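PDB 3QQW: putative citrate lyase from Ralstonia eutropha, which probably acts as a magnesium-dependent lyase of the citrate lyase family, possibly cleaving (S)-citramalyl-CoA. Local coordinates for residues C25-G30 and M252-P257; G186-A191 and H201-R206; K119-G124 and I152-A157; R73-D78 and N106-R111. One frame throughout, in Å; residues are numbered along the deposited sequence.

All four contacts belong to one TIM barrel but sample different layers of it. Contact 1 is buried core: strands 25-29 and 251-254, first and last of the eight, close the sheet with backbone hydrogen bonds, and one of its faces carries aromatic and acidic side chains. Contact 3 joins loops that follow two neighbouring strands and carries polar chemistry at the predicted magnesium site, its nearest atoms about 6 Å from contact 1. Contacts 2 and 4 make no hydrogen bond between their segments and rely on apolar packing. Their centres lie 40 Å apart on opposite sides of the chain's centre; contact 2 is buried near a second subunit, whereas contact 4 is partly exposed.

Contact 1 of 4, residues C25-G30 and M252-P257; sequences CEHFAG and MWSIYP
One face of the Trp-253 indole carries the Phe-28 ring, whose CE1 sits over its centre 3.3 Å above the plane, while a water lies in plane at the indole edge. With centroids 4.0 Å apart and planes at 36°, the pair is oblique, neither a parallel stack nor an edge-to-face one. Beside it, the Glu-26 carboxylate runs alongside the indole, pointing the same way, its plane 28° from that of the ring. The water ties them together, donating to Glu-26 OE1 and accepting from Trp-253 NE1. The single indole N-H is shared between this water and Asp-174 OD1, and Glu-26 also forms a salt bridge with Arg-251.

The other sheet face carries, among others, Cys-25, His-27 and Ser-254. Both His-27 CG (chi1 -173°) and Ser-254 OG stand anti to their backbone nitrogens, which brings ND1 and OG to a 2.8 Å hydrogen bond at the imidazole edge. Cys-25 SG packs on Ser-254 CB at 3.6 Å, and helices 32-45 and 260-267 lie on this side.

Between the faces, parallel pairing sets Cys-25, Glu-26 and His-27 against Met-252, Trp-253 and Ser-254. Its ladder runs from Glu-26 N to Met-252 O (3.1 Å), from Ser-254 N to Glu-26 O (2.7 Å) and from Phe-28 N to Ser-254 O (2.9 Å). These bonds join the first and eighth strands and so complete the TIM barrel. Trp-253 lies about 3 Å, side chain to side chain, from Arg-88, a predicted substrate ligand; the polar network around Glu-26 probably fixes the indole's orientation beside that site.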
loop_
_atom_site.group_PDB
_atom_site.type_symbol
_atom_site.label_atom_id
_atom_site.label_comp_id
_atom_site.label_asym_id
_atom_site.label_seq_id
_atom_site.Cartn_x
_atom_site.Cartn_y
_atom_site.Cartn_z
ATOM N N CYS C 25 21.152 4.033 -16.260
ATOM C CA CYS C 25 22.118 3.350 -15.414
ATOM C C CYS C 25 22.991 4.297 -14.627
ATOM O O CYS C 25 23.425 5.330 -15.132
ATOM C CB CYS C 25 22.971 2.424 -16.280
ATOM S SG CYS C 25 24.149 1.426 -15.349
ATOM N N GLU C 26 23.300 3.889 -13.400
ATOM C CA GLU C 26 24.158 4.636 -12.490
ATOM C C GLU C 26 25.212 3.698 -11.958
ATOM O O GLU C 26 24.895 2.802 -11.167
ATOM C CB GLU C 26 23.352 5.278 -11.351
ATOM C CG GLU C 26 24.174 6.291 -10.568
ATOM C CD GLU C 26 23.429 6.956 -9.434
ATOM O OE1 GLU C 26 22.455 7.679 -9.725
ATOM O OE2 GLU C 26 23.816 6.767 -8.258
ATOM N N HIS C 27 26.456 3.882 -12.415
ATOM C CA HIS C 27 27.570 3.013 -12.055
ATOM C C HIS C 27 28.345 3.565 -10.851
ATOM O O HIS C 27 28.687 4.744 -10.817
ATOM C CB HIS C 27 28.495 2.812 -13.254
ATOM C CG HIS C 27 29.565 1.811 -13.002
ATOM N ND1 HIS C 27 29.291 0.449 -12.979
ATOM C CD2 HIS C 27 30.875 2.001 -12.735
ATOM C CE1 HIS C 27 30.442 -0.139 -12.703
ATOM N NE2 HIS C 27 31.424 0.754 -12.553
ATOM N N PHE C 28 28.585 2.709 -9.843
ATOM C CA PHE C 28 29.341 3.079 -8.646
ATOM C C PHE C 28 30.783 2.653 -8.761
ATOM O O PHE C 28 31.048 1.580 -9.287
ATOM C CB PHE C 28 28.713 2.447 -7.397
ATOM C CG PHE C 28 27.524 3.239 -6.933
ATOM C CD1 PHE C 28 26.365 3.307 -7.708
ATOM C CD2 PHE C 28 27.561 3.933 -5.733
ATOM C CE1 PHE C 28 25.284 4.067 -7.297
ATOM C CE2 PHE C 28 26.447 4.646 -5.288
ATOM C CZ PHE C 28 25.328 4.720 -6.079
ATOM N N ALA C 29 31.701 3.505 -8.255
ATOM C CA ALA C 29 33.170 3.332 -8.215
ATOM C C ALA C 29 33.679 4.076 -6.972
ATOM O O ALA C 29 33.319 5.237 -6.766
ATOM C CB ALA C 29 33.826 3.861 -9.492
ATOM N N GLY C 30 34.422 3.375 -6.126
ATOM C CA GLY C 30 34.900 3.883 -4.849
ATOM C C GLY C 30 36.353 4.285 -4.804
ATOM O O GLY C 30 36.743 5.002 -3.892
HETATM N N MSE C 252 18.612 2.147 -12.782
HETATM C CA MSE C 252 19.131 1.069 -11.966
HETATM C C MSE C 252 20.596 1.250 -11.754
HETATM O O MSE C 252 21.322 1.595 -12.688
HETATM C CB MSE C 252 18.861 -0.283 -12.631
HETATM C CG MSE C 252 19.055 -1.446 -11.697
HETATM SE SE MSE C 252 18.394 -3.025 -12.527
HETATM C CE MSE C 252 19.568 -4.323 -11.675
ATOM N N TRP C 253 21.045 0.926 -10.545
ATOM C CA TRP C 253 22.449 0.977 -10.165
ATOM C C TRP C 253 23.250 -0.148 -10.810
ATOM O O TRP C 253 22.737 -1.237 -11.053
ATOM C CB TRP C 253 22.577 0.884 -8.646
ATOM C CG TRP C 253 22.198 2.122 -7.889
ATOM C CD1 TRP C 253 21.481 3.188 -8.347
ATOM C CD2 TRP C 253 22.514 2.408 -6.520
ATOM N NE1 TRP C 253 21.348 4.133 -7.359
ATOM C CE2 TRP C 253 21.985 3.686 -6.227
ATOM C CE3 TRP C 253 23.268 1.740 -5.530
ATOM C CZ2 TRP C 253 22.131 4.291 -4.965
ATOM C CZ3 TRP C 253 23.424 2.348 -4.288
ATOM C CH2 TRP C 253 22.833 3.591 -4.004
ATOM N N SER C 254 24.536 0.108 -11.012
ATOM C CA SER C 254 25.511 -0.843 -11.511
ATOM C C SER C 254 26.727 -0.845 -10.587
ATOM O O SER C 254 27.153 0.224 -10.140
ATOM C CB SER C 254 25.921 -0.475 -12.930
ATOM O OG SER C 254 27.091 -1.176 -13.309
ATOM N N ILE C 255 27.288 -2.022 -10.310
ATOM C CA ILE C 255 28.488 -2.136 -9.470
ATOM C C ILE C 255 29.627 -2.798 -10.244
ATOM O O ILE C 255 30.748 -2.861 -9.748
ATOM C CB ILE C 255 28.237 -2.841 -8.120
ATOM C CG1 ILE C 255 27.414 -4.147 -8.286
ATOM C CG2 ILE C 255 27.646 -1.843 -7.122
ATOM C CD1 ILE C 255 27.390 -5.090 -7.069
ATOM N N TYR C 256 29.348 -3.266 -11.456
ATOM C CA TYR C 256 30.345 -3.895 -12.321
ATOM C C TYR C 256 30.103 -3.435 -13.775
ATOM O O TYR C 256 28.952 -3.387 -14.207
ATOM C CB TYR C 256 30.334 -5.426 -12.180
ATOM C CG TYR C 256 31.608 -6.056 -12.690
ATOM C CD1 TYR C 256 32.793 -5.976 -11.956
ATOM C CD2 TYR C 256 31.648 -6.691 -13.932
ATOM C CE1 TYR C 256 33.977 -6.531 -12.433
ATOM C CE2 TYR C 256 32.832 -7.235 -14.426
ATOM C CZ TYR C 256 33.995 -7.160 -13.668
ATOM O OH TYR C 256 35.181 -7.708 -14.106
ATOM N N PRO C 257 31.154 -3.055 -14.531
ATOM C CA PRO C 257 30.939 -2.513 -15.884
ATOM C C PRO C 257 30.107 -3.385 -16.826
ATOM O O PRO C 257 29.413 -2.851 -17.688
ATOM C CB PRO C 257 32.361 -2.351 -16.420
ATOM C CG PRO C 257 33.174 -2.080 -15.196
ATOM C CD PRO C 257 32.587 -3.006 -14.167
HETATM O O HOH W 1 20.171 6.396 -9.229
#

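Contact 2 of 4, residues G186-A191 and H201-R206; sequences GAIPAA and HALLVR
The loop at 186-191 passes the first turn of helix 202-217 with no backbone hydrogen bond between them, its closest CA pair being Ile-188 and Leu-203 at 8.0 Å. The helix start is an N-cap motif in the outer part of the TIM barrel: His-201 precedes the first turn, and its ND1 accepts from Leu-203 N at 3.1 Å. That donor is tilted 28° out of the imidazole plane. His-201 CG lies anti to the backbone nitrogen (chi1 -173°), a setting that lets the ring fold back over the turn.

Ile-188 provides most of the loop's packing surface against the helix. Its CG2 stands over the centre of one imidazole face, 4.3 Å above the plane, and CG1 approaches CE1 to 3.8 Å. Pro-189 comes from the opposite direction to the histidine side chain and places CD 4.1 Å from NE2. The same imidazole thus combines capping of the helix with apolar packing against the loop.

Further along the helix, Leu-203 and Leu-204 both point toward the loop. Leu-204 also packs on Leu-177, Phe-180 and Val-181 of helix 177-182, linking this contact to the preceding helix. A second subunit reaches the loop as well: its Arg-244 donates to the carbonyl oxygens of Gly-186 and Ala-187. At the tip of Ile-188, CD1 lies 3.9 Å from Leu-203 CD1 and 4.0 Å from Leu-204 CD2, spanning both leucines.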
loop_
_atom_site.group_PDB
_atom_site.type_symbol
_atom_site.label_atom_id
_atom_site.label_comp_id
_atom_site.label_asym_id
_atom_site.label_seq_id
_atom_site.Cartn_x
_atom_site.Cartn_y
_atom_site.Cartn_z
ATOM N N GLY C 186 15.709 -9.739 10.902
ATOM C CA GLY C 186 15.681 -11.068 10.301
ATOM C C GLY C 186 14.340 -11.567 9.785
ATOM O O GLY C 186 14.255 -12.743 9.429
ATOM N N ALA C 187 13.286 -10.706 9.721
ATOM C CA ALA C 187 11.949 -11.136 9.271
ATOM C C ALA C 187 11.882 -11.338 7.767
ATOM O O ALA C 187 11.001 -12.052 7.271
ATOM C CB ALA C 187 10.893 -10.145 9.701
ATOM N N ILE C 188 12.792 -10.670 7.029
ATOM C CA ILE C 188 12.911 -10.837 5.581
ATOM C C ILE C 188 14.098 -11.784 5.359
ATOM O O ILE C 188 15.217 -11.432 5.738
ATOM C CB ILE C 188 13.033 -9.511 4.803
ATOM C CG1 ILE C 188 11.796 -8.609 5.041
ATOM C CG2 ILE C 188 13.263 -9.797 3.307
ATOM C CD1 ILE C 188 11.882 -7.202 4.445
ATOM N N PRO C 189 13.866 -13.007 4.826
ATOM C CA PRO C 189 14.990 -13.952 4.641
ATOM C C PRO C 189 15.955 -13.496 3.551
ATOM O O PRO C 189 15.600 -12.649 2.735
ATOM C CB PRO C 189 14.307 -15.270 4.276
ATOM C CG PRO C 189 12.961 -14.900 3.756
ATOM C CD PRO C 189 12.580 -13.575 4.358
ATOM N N ALA C 190 17.182 -14.047 3.562
ATOM C CA ALA C 190 18.265 -13.734 2.626
ATOM C C ALA C 190 17.878 -14.029 1.175
ATOM O O ALA C 190 18.273 -13.274 0.280
ATOM C CB ALA C 190 19.511 -14.511 2.994
ATOM N N ALA C 191 17.076 -15.091 0.951
ATOM C CA ALA C 191 16.576 -15.505 -0.371
ATOM C C ALA C 191 15.749 -14.405 -1.074
ATOM O O ALA C 191 15.644 -14.404 -2.310
ATOM C CB ALA C 191 15.740 -16.761 -0.237
ATOM N N HIS C 201 8.412 -10.807 -2.466
ATOM C CA HIS C 201 8.166 -10.741 -1.018
ATOM C C HIS C 201 7.260 -9.532 -0.749
ATOM O O HIS C 201 7.555 -8.428 -1.217
ATOM C CB HIS C 201 9.487 -10.654 -0.230
ATOM C CG HIS C 201 9.322 -10.749 1.255
ATOM N ND1 HIS C 201 8.879 -9.669 2.019
ATOM C CD2 HIS C 201 9.539 -11.800 2.075
ATOM C CE1 HIS C 201 8.841 -10.102 3.271
ATOM N NE2 HIS C 201 9.226 -11.378 3.356
ATOM N N ALA C 202 6.147 -9.762 -0.048
ATOM C CA ALA C 202 5.113 -8.769 0.240
ATOM C C ALA C 202 5.668 -7.444 0.768
ATOM O O ALA C 202 5.204 -6.393 0.327
ATOM C CB ALA C 202 4.116 -9.346 1.226
ATOM N N LEU C 203 6.676 -7.484 1.665
ATOM C CA LEU C 203 7.262 -6.275 2.226
ATOM C C LEU C 203 8.122 -5.539 1.213
ATOM O O LEU C 203 8.192 -4.307 1.253
ATOM C CB LEU C 203 8.075 -6.578 3.489
ATOM C CG LEU C 203 7.300 -7.140 4.708
ATOM C CD1 LEU C 203 8.224 -7.301 5.882
ATOM C CD2 LEU C 203 6.103 -6.272 5.083
ATOM N N LEU C 204 8.760 -6.285 0.292
ATOM C CA LEU C 204 9.637 -5.700 -0.719
ATOM C C LEU C 204 8.812 -5.127 -1.859
ATOM O O LEU C 204 9.099 -4.016 -2.312
ATOM C CB LEU C 204 10.656 -6.740 -1.186
ATOM C CG LEU C 204 11.578 -7.244 -0.050
ATOM C CD1 LEU C 204 12.565 -8.245 -0.553
ATOM C CD2 LEU C 204 12.310 -6.061 0.643
ATOM N N VAL C 205 7.724 -5.819 -2.244
ATOM C CA VAL C 205 6.792 -5.346 -3.282
ATOM C C VAL C 205 6.210 -4.034 -2.806
ATOM O O VAL C 205 6.234 -3.067 -3.545
ATOM C CB VAL C 205 5.675 -6.389 -3.619
ATOM C CG1 VAL C 205 4.636 -5.804 -4.564
ATOM C CG2 VAL C 205 6.268 -7.649 -4.222
ATOM N N ARG C 206 5.758 -4.001 -1.536
ATOM C CA ARG C 206 5.154 -2.860 -0.866
ATOM C C ARG C 206 6.123 -1.677 -0.831
ATOM O O ARG C 206 5.751 -0.574 -1.224
ATOM C CB ARG C 206 4.715 -3.273 0.544
ATOM C CG ARG C 206 4.146 -2.148 1.365
ATOM C CD ARG C 206 3.963 -2.554 2.806
ATOM N NE ARG C 206 3.389 -1.448 3.572
ATOM C CZ ARG C 206 4.089 -0.445 4.082
ATOM N NH1 ARG C 206 5.414 -0.419 3.963
ATOM N NH2 ARG C 206 3.482 0.514 4.760
#

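Contact 3 of 4, residues K119-G124 and I152-A157; sequences KATNSG and IETHGA
Lys-119 and Glu-153 cross at an angle, the carboxylate reaching the lysine's backbone N-H rather than meeting the ammonium head-on. The contact joins loops after strands 115-117 and 148-152, neighbours in the TIM barrel, at a site predicted to bind magnesium through Glu-153 and Asp-179. Glu-153 CG occupies the crowded position between backbone nitrogen and carbonyl carbon (chi1 57°), with the chain extended beyond it. OE2 consequently reaches Lys-119 N at 2.7 Å, accepting on its anti lone pair, the one turned away from OE1. Lys-119 NZ makes only a long salt bridge to the same oxygen, 3.7 Å, and has salt bridges to Glu-56 and Asp-179. Glu-153 OE1 lies close to Asp-179 OD2, consistent with the metal site predicted for these two residues.

Thr-154 points at the other loop and gives its hydroxyl two jobs. OG1 donates to Ala-120 O at 2.7 Å, in the carbonyl plane and on a lone pair, and accepts from Ala-157 N at 3.0 Å as the N-cap of helix 155-159. Ala-120 O has a second donor, a water at 2.7 Å that also accepts from Glu-153 N. The water therefore connects the neighbouring loop to the backbone of the predicted metal ligand. Thr-121 crosses Thr-154 obliquely, with their CG2 methyls 4.1 Å apart. Beyond them the backbones draw close at Gly-156, where CA-H points to Thr-121 O, with a CA to O distance of 3.0 Å and an angle of 148° at the hydrogen.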
loop_
_atom_site.group_PDB
_atom_site.type_symbol
_atom_site.label_atom_id
_atom_site.label_comp_id
_atom_site.label_asym_id
_atom_site.label_seq_id
_atom_site.Cartn_x
_atom_site.Cartn_y
_atom_site.Cartn_z
ATOM N N LYS C 119 20.901 6.191 3.711
ATOM C CA LYS C 119 20.449 5.781 5.029
ATOM C C LYS C 119 19.729 6.847 5.874
ATOM O O LYS C 119 19.822 6.792 7.109
ATOM C CB LYS C 119 21.677 5.281 5.815
ATOM C CG LYS C 119 21.967 3.797 5.677
ATOM C CD LYS C 119 23.448 3.516 5.975
ATOM C CE LYS C 119 23.997 2.307 5.247
ATOM N NZ LYS C 119 24.041 2.499 3.770
ATOM N N ALA C 120 18.993 7.783 5.256
ATOM C CA ALA C 120 18.219 8.734 6.071
ATOM C C ALA C 120 17.097 7.964 6.735
ATOM O O ALA C 120 16.576 7.011 6.138
ATOM C CB ALA C 120 17.665 9.873 5.235
ATOM N N THR C 121 16.798 8.293 7.992
ATOM C CA THR C 121 15.791 7.565 8.766
ATOM C C THR C 121 14.485 8.346 8.859
ATOM O O THR C 121 13.515 7.844 9.409
ATOM C CB THR C 121 16.322 7.208 10.144
ATOM O OG1 THR C 121 16.709 8.409 10.817
ATOM C CG2 THR C 121 17.479 6.224 10.080
ATOM N N ASN C 122 14.447 9.552 8.304
ATOM C CA ASN C 122 13.238 10.355 8.279
ATOM C C ASN C 122 13.365 11.540 7.320
ATOM O O ASN C 122 14.447 11.891 6.881
ATOM C CB ASN C 122 12.814 10.839 9.689
ATOM C CG ASN C 122 13.843 11.640 10.430
ATOM O OD1 ASN C 122 14.145 12.778 10.072
ATOM N ND2 ASN C 122 14.356 11.075 11.516
ATOM N N SER C 123 12.228 12.157 7.046
ATOM C CA SER C 123 12.030 13.303 6.183
ATOM C C SER C 123 12.915 14.514 6.643
ATOM O O SER C 123 13.526 15.198 5.803
ATOM C CB SER C 123 10.535 13.633 6.186
ATOM O OG SER C 123 10.212 14.903 5.664
ATOM N N GLY C 124 12.994 14.721 7.965
ATOM C CA GLY C 124 13.768 15.797 8.583
ATOM C C GLY C 124 15.250 15.753 8.283
ATOM O O GLY C 124 15.843 16.786 7.972
ATOM N N ILE C 152 16.070 5.345 -0.229
ATOM C CA ILE C 152 14.933 4.897 0.584
ATOM C C ILE C 152 15.321 3.497 0.980
ATOM O O ILE C 152 15.237 2.582 0.165
ATOM C CB ILE C 152 13.574 5.024 -0.147
ATOM C CG1 ILE C 152 13.354 6.495 -0.674
ATOM C CG2 ILE C 152 12.418 4.536 0.750
ATOM C CD1 ILE C 152 13.373 7.661 0.397
ATOM N N GLU C 153 15.928 3.364 2.180
ATOM C CA GLU C 153 16.462 2.076 2.626
ATOM C C GLU C 153 16.290 1.848 4.134
ATOM O O GLU C 153 16.984 1.010 4.722
ATOM C CB GLU C 153 17.936 1.943 2.220
ATOM C CG GLU C 153 18.878 3.021 2.723
ATOM C CD GLU C 153 20.256 2.988 2.082
ATOM O OE1 GLU C 153 20.573 1.996 1.393
ATOM O OE2 GLU C 153 21.019 3.964 2.258
ATOM N N THR C 154 15.380 2.605 4.756
ATOM C CA THR C 154 15.074 2.477 6.176
ATOM C C THR C 154 13.575 2.473 6.361
ATOM O O THR C 154 12.848 2.879 5.455
ATOM C CB THR C 154 15.729 3.589 7.001
ATOM O OG1 THR C 154 15.121 4.834 6.698
ATOM C CG2 THR C 154 17.230 3.653 6.833
ATOM N N HIS C 155 13.104 2.047 7.540
ATOM C CA HIS C 155 11.682 2.061 7.879
ATOM C C HIS C 155 11.160 3.490 7.848
ATOM O O HIS C 155 10.140 3.753 7.215
ATOM C CB HIS C 155 11.428 1.449 9.252
ATOM C CG HIS C 155 11.721 -0.004 9.352
ATOM N ND1 HIS C 155 10.966 -0.936 8.677
ATOM C CD2 HIS C 155 12.646 -0.647 10.106
ATOM C CE1 HIS C 155 11.479 -2.113 9.010
ATOM N NE2 HIS C 155 12.497 -1.983 9.864
ATOM N N GLY C 156 11.883 4.405 8.491
ATOM C CA GLY C 156 11.506 5.818 8.551
ATOM C C GLY C 156 11.466 6.515 7.204
ATOM O O GLY C 156 10.534 7.273 6.931
ATOM N N ALA C 157 12.463 6.260 6.341
ATOM C CA ALA C 157 12.471 6.870 5.015
ATOM C C ALA C 157 11.336 6.296 4.145
ATOM O O ALA C 157 10.777 7.024 3.323
ATOM C CB ALA C 157 13.808 6.676 4.336
HETATM O O HOH W 2 16.731 5.732 3.739
#

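Contact 4 of 4, residues R73-D78 and N106-R111; sequences RMIASD and NGAGGR
Ile-75 and Ala-76 form the close-packed half of this contact, set against Ala-108 and its neighbours just past the end of helix 97-107. The Ile-75 CG2 methyl, anti to the backbone nitrogen, meets Ala-108 CB at 3.8 Å; the same isoleucine also packs on Leu-112. Ala-76 lies closer to backbone than to side chains: its CB approaches Gly-107 O to 3.3 Å, and its CA lies 3.5 Å from Ala-108 O in a CA-H...O contact. The helix ends are nearest here, with 4.4 Å between the CA atoms of Ala-76 and Ala-108.

On the more open side, Arg-111 drapes over the end of helix 64-76. Its CB sits 3.6 Å from Ile-75 O, and CD lies 3.8 Å from Ala-76 O. The bend at chi3 (69°) turns the guanidinium along the helix end, with Ser-77 O near its plane at the edge but making no hydrogen bond. Asn-80 is a polar partner on this side: its backbone oxygen accepts from Arg-111 NH2, and its side-chain ND2 donates to Ile-75 O. Exposed Gly-109 still borders Ala-76 CB, whereas Gly-110 makes no contact with the helix end.

Both glycines have positive phi, as a type I' turn from Ala-108 to Arg-111 requires, and Arg-111 N closes it on Ala-108 O. The contact thus pairs the C-terminal ends of two successive outer helices, a side-by-side arrangement characteristic of the TIM beta/alpha-barrel.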
loop_
_atom_site.group_PDB
_atom_site.type_symbol
_atom_site.label_atom_id
_atom_site.label_comp_id
_atom_site.label_asym_id
_atom_site.label_seq_id
_atom_site.Cartn_x
_atom_site.Cartn_y
_atom_site.Cartn_z
ATOM N N ARG C 73 38.485 16.163 -6.703
ATOM C CA ARG C 73 39.541 16.326 -7.695
ATOM C C ARG C 73 39.196 15.576 -8.996
ATOM O O ARG C 73 39.336 16.137 -10.069
ATOM C CB ARG C 73 40.905 15.864 -7.120
ATOM C CG ARG C 73 42.039 15.902 -8.150
ATOM C CD ARG C 73 43.432 15.588 -7.620
ATOM N NE ARG C 73 43.489 14.415 -6.743
ATOM C CZ ARG C 73 43.552 13.145 -7.147
ATOM N NH1 ARG C 73 43.532 12.848 -8.444
ATOM N NH2 ARG C 73 43.600 12.162 -6.257
HETATM N N MSE C 74 38.739 14.330 -8.895
HETATM C CA MSE C 74 38.373 13.486 -10.029
HETATM C C MSE C 74 37.200 14.091 -10.787
HETATM O O MSE C 74 37.242 14.149 -12.008
HETATM C CB MSE C 74 38.028 12.054 -9.540
HETATM C CG MSE C 74 39.273 11.280 -9.096
HETATM SE SE MSE C 74 40.664 11.165 -10.474
HETATM C CE MSE C 74 39.898 9.836 -11.577
ATOM N N ILE C 75 36.165 14.563 -10.062
ATOM C CA ILE C 75 34.957 15.153 -10.654
ATOM C C ILE C 75 35.326 16.495 -11.368
ATOM O O ILE C 75 34.815 16.764 -12.446
ATOM C CB ILE C 75 33.810 15.295 -9.593
ATOM C CG1 ILE C 75 33.278 13.896 -9.182
ATOM C CG2 ILE C 75 32.660 16.170 -10.106
ATOM C CD1 ILE C 75 32.190 13.880 -8.083
ATOM N N ALA C 76 36.218 17.289 -10.782
ATOM C CA ALA C 76 36.657 18.567 -11.343
ATOM C C ALA C 76 37.591 18.394 -12.536
ATOM O O ALA C 76 37.691 19.302 -13.352
ATOM C CB ALA C 76 37.371 19.386 -10.271
ATOM N N SER C 77 38.291 17.257 -12.621
ATOM C CA SER C 77 39.333 17.010 -13.618
ATOM C C SER C 77 38.816 16.907 -15.043
ATOM O O SER C 77 37.636 16.661 -15.265
ATOM C CB SER C 77 40.131 15.754 -13.273
ATOM O OG SER C 77 39.374 14.590 -13.547
ATOM N N ASP C 78 39.740 17.075 -16.000
ATOM C CA ASP C 78 39.560 16.972 -17.450
ATOM C C ASP C 78 39.156 15.545 -17.846
ATOM O O ASP C 78 38.529 15.353 -18.901
ATOM C CB ASP C 78 40.851 17.396 -18.160
ATOM C CG ASP C 78 41.187 18.870 -17.972
ATOM O OD1 ASP C 78 40.242 19.680 -17.830
ATOM O OD2 ASP C 78 42.398 19.219 -18.004
ATOM N N ASN C 106 32.636 22.354 -2.952
ATOM C CA ASN C 106 33.620 23.404 -3.189
ATOM C C ASN C 106 34.716 22.972 -4.157
ATOM O O ASN C 106 35.294 23.829 -4.846
ATOM C CB ASN C 106 34.225 23.904 -1.884
ATOM C CG ASN C 106 33.227 24.644 -1.030
ATOM O OD1 ASN C 106 32.583 25.593 -1.472
ATOM N ND2 ASN C 106 33.077 24.225 0.218
ATOM N N GLY C 107 34.919 21.661 -4.260
ATOM C CA GLY C 107 35.981 21.109 -5.073
ATOM C C GLY C 107 35.648 20.674 -6.476
ATOM O O GLY C 107 36.546 20.636 -7.319
ATOM N N ALA C 108 34.384 20.332 -6.753
ATOM C CA ALA C 108 33.992 19.758 -8.044
ATOM C C ALA C 108 34.144 20.677 -9.262
ATOM O O ALA C 108 33.805 20.245 -10.366
ATOM C CB ALA C 108 32.562 19.266 -7.969
ATOM N N GLY C 109 34.625 21.913 -9.075
ATOM C CA GLY C 109 34.776 22.891 -10.152
ATOM C C GLY C 109 33.503 23.137 -10.947
ATOM O O GLY C 109 33.576 23.419 -12.155
ATOM N N GLY C 110 32.343 22.997 -10.276
ATOM C CA GLY C 110 31.015 23.181 -10.862
ATOM C C GLY C 110 30.546 22.047 -11.766
ATOM O O GLY C 110 29.537 22.175 -12.462
ATOM N N ARG C 111 31.275 20.930 -11.767
ATOM C CA ARG C 111 30.962 19.791 -12.625
ATOM C C ARG C 111 30.133 18.715 -11.906
ATOM O O ARG C 111 29.646 17.810 -12.574
ATOM C CB ARG C 111 32.248 19.191 -13.218
ATOM C CG ARG C 111 33.007 20.190 -14.135
ATOM C CD ARG C 111 34.192 19.577 -14.878
ATOM N NE ARG C 111 33.904 18.607 -15.940
ATOM C CZ ARG C 111 32.842 18.596 -16.754
ATOM N NH1 ARG C 111 31.872 19.496 -16.615
ATOM N NH2 ARG C 111 32.738 17.678 -17.704
#